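PDB 1SR4: cytolethal distending toxin protein B from Haemophilus ducreyi, which is the DNase I-like subunit of a bacterial cytolethal distending toxin, a genotoxin, and probably acts by damaging the DNA of host cells. Local coordinates for residues B[151-155]-B[192-198]; B[202-208]-B[235-239]. All coordinates share one frame; numbering follows the deposited sequence.

Contact 1: B[151-155]-B[192-198]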
loop_
_atom_site.group_PDB
_atom_site.type_symbol
_atom_site.label_atom_id
_atom_site.label_comp_id
_atom_site.label_asym_id
_atom_site.label_seq_id
_atom_site.Cartn_x
_atom_site.Cartn_y
_atom_site.Cartn_z
ATOM N N ILE B 151 -11.330 24.332 -2.335
ATOM C CA ILE B 151 -10.031 24.825 -2.799
ATOM C C ILE B 151 -9.974 26.360 -2.662
ATOM O O ILE B 151 -8.981 26.913 -2.181
ATOM C CB ILE B 151 -9.784 24.437 -4.292
ATOM C CG1 ILE B 151 -9.805 22.907 -4.455
ATOM C CG2 ILE B 151 -8.451 25.024 -4.786
ATOM C CD1 ILE B 151 -8.885 22.192 -3.535
ATOM N N ARG B 152 -11.035 27.045 -3.088
ATOM C CA ARG B 152 -11.089 28.501 -2.974
ATOM C C ARG B 152 -10.955 28.955 -1.521
ATOM O O ARG B 152 -10.207 29.896 -1.225
ATOM C CB ARG B 152 -12.395 29.049 -3.574
ATOM C CG ARG B 152 -12.599 30.557 -3.325
ATOM C CD ARG B 152 -13.899 31.078 -3.933
ATOM N NE ARG B 152 -15.049 30.264 -3.545
ATOM C CZ ARG B 152 -15.479 30.119 -2.295
ATOM N NH1 ARG B 152 -14.857 30.740 -1.306
ATOM N NH2 ARG B 152 -16.523 29.342 -2.031
ATOM N N ASN B 153 -11.660 28.303 -0.599
ATOM C CA ASN B 153 -11.565 28.713 0.799
ATOM C C ASN B 153 -10.160 28.470 1.351
ATOM O O ASN B 153 -9.669 29.241 2.175
ATOM C CB ASN B 153 -12.608 27.996 1.661
ATOM C CG ASN B 153 -14.016 28.531 1.437
ATOM O OD1 ASN B 153 -14.197 29.581 0.829
ATOM N ND2 ASN B 153 -15.016 27.817 1.940
ATOM N N ILE B 154 -9.511 27.398 0.908
ATOM C CA ILE B 154 -8.152 27.125 1.365
ATOM C C ILE B 154 -7.260 28.247 0.834
ATOM O O ILE B 154 -6.438 28.798 1.564
ATOM C CB ILE B 154 -7.646 25.748 0.852
ATOM C CG1 ILE B 154 -8.395 24.621 1.586
ATOM C CG2 ILE B 154 -6.131 25.628 1.053
ATOM C CD1 ILE B 154 -8.106 23.236 1.046
ATOM N N PHE B 155 -7.440 28.590 -0.438
ATOM C CA PHE B 155 -6.657 29.659 -1.065
ATOM C C PHE B 155 -6.775 30.982 -0.296
ATOM O O PHE B 155 -5.769 31.590 0.078
ATOM C CB PHE B 155 -7.123 29.881 -2.510
ATOM C CG PHE B 155 -6.443 31.039 -3.202
ATOM C CD1 PHE B 155 -5.135 30.927 -3.657
ATOM C CD2 PHE B 155 -7.111 32.248 -3.380
ATOM C CE1 PHE B 155 -4.499 32.008 -4.282
ATOM C CE2 PHE B 155 -6.488 33.328 -3.999
ATOM C CZ PHE B 155 -5.182 33.210 -4.450
ATOM N N GLU B 192 -12.821 30.584 -10.810
ATOM C CA GLU B 192 -12.157 31.341 -9.744
ATOM C C GLU B 192 -10.779 31.611 -10.317
ATOM O O GLU B 192 -9.811 30.935 -9.971
ATOM C CB GLU B 192 -12.005 30.512 -8.459
ATOM C CG GLU B 192 -13.285 30.214 -7.689
ATOM C CD GLU B 192 -13.917 31.443 -7.051
ATOM O OE1 GLU B 192 -13.189 32.386 -6.660
ATOM O OE2 GLU B 192 -15.157 31.454 -6.921
ATOM N N PRO B 193 -10.673 32.610 -11.205
ATOM C CA PRO B 193 -9.401 32.963 -11.840
ATOM C C PRO B 193 -8.186 33.040 -10.926
ATOM O O PRO B 193 -7.154 32.462 -11.236
ATOM C CB PRO B 193 -9.713 34.299 -12.520
ATOM C CG PRO B 193 -11.175 34.157 -12.864
ATOM C CD PRO B 193 -11.728 33.569 -11.582
ATOM N N ALA B 194 -8.292 33.742 -9.805
ATOM C CA ALA B 194 -7.140 33.860 -8.917
ATOM C C ALA B 194 -6.693 32.515 -8.333
ATOM O O ALA B 194 -5.502 32.267 -8.151
ATOM C CB ALA B 194 -7.438 34.851 -7.789
ATOM N N VAL B 195 -7.648 31.647 -8.044
ATOM C CA VAL B 195 -7.324 30.343 -7.489
ATOM C C VAL B 195 -6.685 29.487 -8.571
ATOM O O VAL B 195 -5.613 28.892 -8.379
ATOM C CB VAL B 195 -8.592 29.634 -6.974
ATOM C CG1 VAL B 195 -8.246 28.226 -6.507
ATOM C CG2 VAL B 195 -9.203 30.435 -5.840
ATOM N N SER B 196 -7.362 29.446 -9.710
ATOM C CA SER B 196 -6.938 28.683 -10.870
ATOM C C SER B 196 -5.524 29.051 -11.315
ATOM O O SER B 196 -4.722 28.183 -11.665
ATOM C CB SER B 196 -7.931 28.933 -12.008
ATOM O OG SER B 196 -7.605 28.213 -13.183
ATOM N N GLU B 197 -5.207 30.337 -11.291
ATOM C CA GLU B 197 -3.888 30.776 -11.723
ATOM C C GLU B 197 -2.799 30.579 -10.666
ATOM O O GLU B 197 -1.613 30.589 -10.972
ATOM C CB GLU B 197 -3.953 32.242 -12.169
ATOM C CG GLU B 197 -4.963 32.467 -13.301
ATOM C CD GLU B 197 -4.903 33.867 -13.896
ATOM O OE1 GLU B 197 -4.311 34.764 -13.248
ATOM O OE2 GLU B 197 -5.459 34.059 -15.006
ATOM N N ASN B 198 -3.196 30.380 -9.419
ATOM C CA ASN B 198 -2.201 30.186 -8.371
ATOM C C ASN B 198 -2.066 28.734 -7.931
ATOM O O ASN B 198 -1.401 28.446 -6.941
ATOM C CB ASN B 198 -2.540 31.068 -7.173
ATOM C CG ASN B 198 -2.192 32.521 -7.412
ATOM O OD1 ASN B 198 -1.022 32.869 -7.548
ATOM N ND2 ASN B 198 -3.204 33.377 -7.468
#
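Val195 packs against Ile151 and Phe155 where helix 193-197 crosses the 151-155 part of helix 147-159 almost at right angles. Its two methyls divide the work: CG1 meets CG2 of Ile151 at 3.6 Å, while CG2 lies against the ring of Phe155, 3.7 Å from CD2. With CG of Phe155 anti to the backbone N (chi1 175°), the ring reaches out toward residues 194-198, and one of its faces receives CA of Val195 and the carbonyl carbon of Ala194. The far end of the ring meets Asn198, whose ND2 is 3.6 Å from Phe155 CZ. That amide approaches obliquely, its plane 19° from the ring's. It is held in place by a hydrogen bond from Asn198 ND2 to Ala194 O at 2.6 Å, which ties the Asn198 side chain back to the backbone of Ala194 beside the ring. Leu189 of helix 182-189 and Val174 and Trp172 of strand 171-175 continue this apolar packing, placing the contact in the helical layer outside the six-stranded sheet.

The outer side is polar and partly exposed. Glu192, at the N-cap position, bends its chain toward Arg152, and its carboxylate is modelled closest to Arg152 CD, so tightly (Glu192 CD to Arg152 CD 3.1 Å) that the detail is doubtful. The salt bridge itself is long, 3.6 Å from Arg152 NE to Glu192 OE2; the carboxylate sits at the edge of the guanidinium, but the two planes are 61° apart. Asp115 pairs with NH2 of Arg152, so the guanidinium has two acidic partners. The chemistry suggests that apolar contacts join the two helices, with the shared arginine adding charge compensation at their margin.

Contact 2: B[202-208]-B[235-239]; sequences IAPTEPT and IGASL
With chi1 at -67°, Ile202 holds CG2 opposite its backbone N, and this branch reaches strand 235-239; Leu239, with a similar first torsion (chi1 -62°), swings its two methyls into the bend at 206-208. CG2 of Ile202 lands 3.4 Å from Ala237 N and also touches the Ala237 methyl. That methyl in turn presses on the backbone where Ala203 passes into Pro204, its CB 3.5 Å from Ala203 C. Further along, Leu239 CD1 lies 3.9 Å from Glu206 CB, and CD2 meets both CG2 of Thr208 and the carbonyl of Pro207, with Leu239 CD2 to Pro207 O at 3.3 Å.

Two waters supply the polar links. One donates to Ala203 O and, at 3.2 Å, to Ala237 O; the other accepts from Leu239 N and donates to Glu206 OE1 at 2.8 Å. Phe257 of strand 255-259 and Tyr217 of strand 216-221 flank the contact, which joins edge strand 235-239 of one sheet of the DNase I-like sandwich to the end of edge strand 200-202 of the other and the loop that follows it. Subunit A packs here too: its Glu108 is hydrogen-bonded to Thr205, and its Pro146 touches Leu239. Methyl packing and water bridges thus replace direct backbone pairing, while Pro207 O, buried against leucine methyls, has no polar partner in the model.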
loop_
_atom_site.group_PDB
_atom_site.type_symbol
_atom_site.label_atom_id
_atom_site.label_comp_id
_atom_site.label_asym_id
_atom_site.label_seq_id
_atom_site.Cartn_x
_atom_site.Cartn_y
_atom_site.Cartn_z
ATOM N N ILE B 202 -1.865 18.055 -9.769
ATOM C CA ILE B 202 -0.861 17.030 -10.055
ATOM C C ILE B 202 -1.565 15.691 -9.864
ATOM O O ILE B 202 -1.973 15.349 -8.741
ATOM C CB ILE B 202 0.369 17.112 -9.090
ATOM C CG1 ILE B 202 1.168 18.402 -9.335
ATOM C CG2 ILE B 202 1.333 15.974 -9.378
ATOM C CD1 ILE B 202 0.575 19.616 -8.710
ATOM N N ALA B 203 -1.689 14.930 -10.952
ATOM C CA ALA B 203 -2.396 13.648 -10.906
ATOM C C ALA B 203 -1.848 12.550 -11.815
ATOM O O ALA B 203 -1.231 12.826 -12.833
ATOM C CB ALA B 203 -3.882 13.882 -11.249
ATOM N N PRO B 204 -2.071 11.282 -11.450
ATOM C CA PRO B 204 -1.576 10.190 -12.304
ATOM C C PRO B 204 -2.437 10.188 -13.560
ATOM O O PRO B 204 -3.461 10.858 -13.605
ATOM C CB PRO B 204 -1.877 8.921 -11.503
ATOM C CG PRO B 204 -2.261 9.399 -10.107
ATOM C CD PRO B 204 -2.840 10.773 -10.298
ATOM N N THR B 205 -2.017 9.440 -14.576
ATOM C CA THR B 205 -2.812 9.281 -15.792
ATOM C C THR B 205 -3.288 7.824 -15.765
ATOM O O THR B 205 -3.951 7.357 -16.690
ATOM C CB THR B 205 -1.998 9.497 -17.089
ATOM O OG1 THR B 205 -0.856 8.636 -17.079
ATOM C CG2 THR B 205 -1.564 10.957 -17.221
ATOM N N GLU B 206 -2.902 7.098 -14.716
ATOM C CA GLU B 206 -3.338 5.720 -14.541
ATOM C C GLU B 206 -4.475 5.732 -13.516
ATOM O O GLU B 206 -4.519 6.579 -12.643
ATOM C CB GLU B 206 -2.219 4.841 -13.988
ATOM C CG GLU B 206 -1.033 4.622 -14.909
ATOM C CD GLU B 206 -0.129 3.534 -14.376
ATOM O OE1 GLU B 206 0.814 3.840 -13.616
ATOM O OE2 GLU B 206 -0.384 2.353 -14.700
ATOM N N PRO B 207 -5.399 4.774 -13.613
ATOM C CA PRO B 207 -6.534 4.678 -12.687
ATOM C C PRO B 207 -6.078 4.638 -11.213
ATOM O O PRO B 207 -5.015 4.088 -10.904
ATOM C CB PRO B 207 -7.204 3.367 -13.109
ATOM C CG PRO B 207 -6.921 3.303 -14.597
ATOM C CD PRO B 207 -5.474 3.751 -14.676
ATOM N N THR B 208 -6.847 5.258 -10.316
ATOM C CA THR B 208 -6.503 5.213 -8.880
ATOM C C THR B 208 -7.616 4.494 -8.127
ATOM O O THR B 208 -7.603 4.427 -6.898
ATOM C CB THR B 208 -6.344 6.611 -8.227
ATOM O OG1 THR B 208 -7.625 7.253 -8.141
ATOM C CG2 THR B 208 -5.390 7.484 -9.038
ATOM N N ILE B 235 7.089 18.347 -9.184
ATOM C CA ILE B 235 6.507 17.285 -8.370
ATOM C C ILE B 235 5.612 16.460 -9.285
ATOM O O ILE B 235 4.763 17.005 -9.973
ATOM C CB ILE B 235 5.681 17.861 -7.209
ATOM C CG1 ILE B 235 6.603 18.648 -6.269
ATOM C CG2 ILE B 235 4.964 16.726 -6.454
ATOM C CD1 ILE B 235 5.894 19.247 -5.028
ATOM N N GLY B 236 5.829 15.146 -9.322
ATOM C CA GLY B 236 5.010 14.302 -10.175
ATOM C C GLY B 236 4.154 13.334 -9.369
ATOM O O GLY B 236 4.569 12.875 -8.292
ATOM N N ALA B 237 2.963 13.016 -9.880
ATOM C CA ALA B 237 2.071 12.073 -9.201
ATOM C C ALA B 237 2.280 10.693 -9.807
ATOM O O ALA B 237 2.566 10.571 -10.992
ATOM C CB ALA B 237 0.618 12.496 -9.372
ATOM N N SER B 238 2.125 9.649 -9.003
ATOM C CA SER B 238 2.305 8.295 -9.510
ATOM C C SER B 238 1.620 7.316 -8.571
ATOM O O SER B 238 1.551 7.578 -7.372
ATOM C CB SER B 238 3.805 7.978 -9.561
ATOM O OG SER B 238 4.044 6.650 -9.976
ATOM N N LEU B 239 1.059 6.225 -9.094
ATOM C CA LEU B 239 0.492 5.228 -8.183
ATOM C C LEU B 239 1.737 4.828 -7.381
ATOM O O LEU B 239 2.815 4.666 -7.958
ATOM C CB LEU B 239 -0.061 4.017 -8.955
ATOM C CG LEU B 239 -1.219 4.322 -9.919
ATOM C CD1 LEU B 239 -1.739 3.040 -10.552
ATOM C CD2 LEU B 239 -2.342 5.032 -9.143
HETATM O O HOH W 1 1.637 12.155 -13.584
HETATM O O HOH W 2 0.922 6.206 -12.133
#

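Contacts 1 and 2 follow one another along the chain, residues 192-198 leading through strand 200-202 into 202-208, yet their centres lie about 21 Å apart and they do not otherwise touch. Contact 1 is peripheral, its centre about 18 Å from that of the chain, and joins helices on the outside of the six-stranded sheet; contact 2, about 14 Å from the chain centre, lies deeper, where the loop after strand 200-202 meets strand 235-239. Their surroundings differ as well: the other toxin subunits leave the segments of contact 1 untouched, whereas subunits A and C both reach contact 2. Neither contact includes a bound metal or substrate.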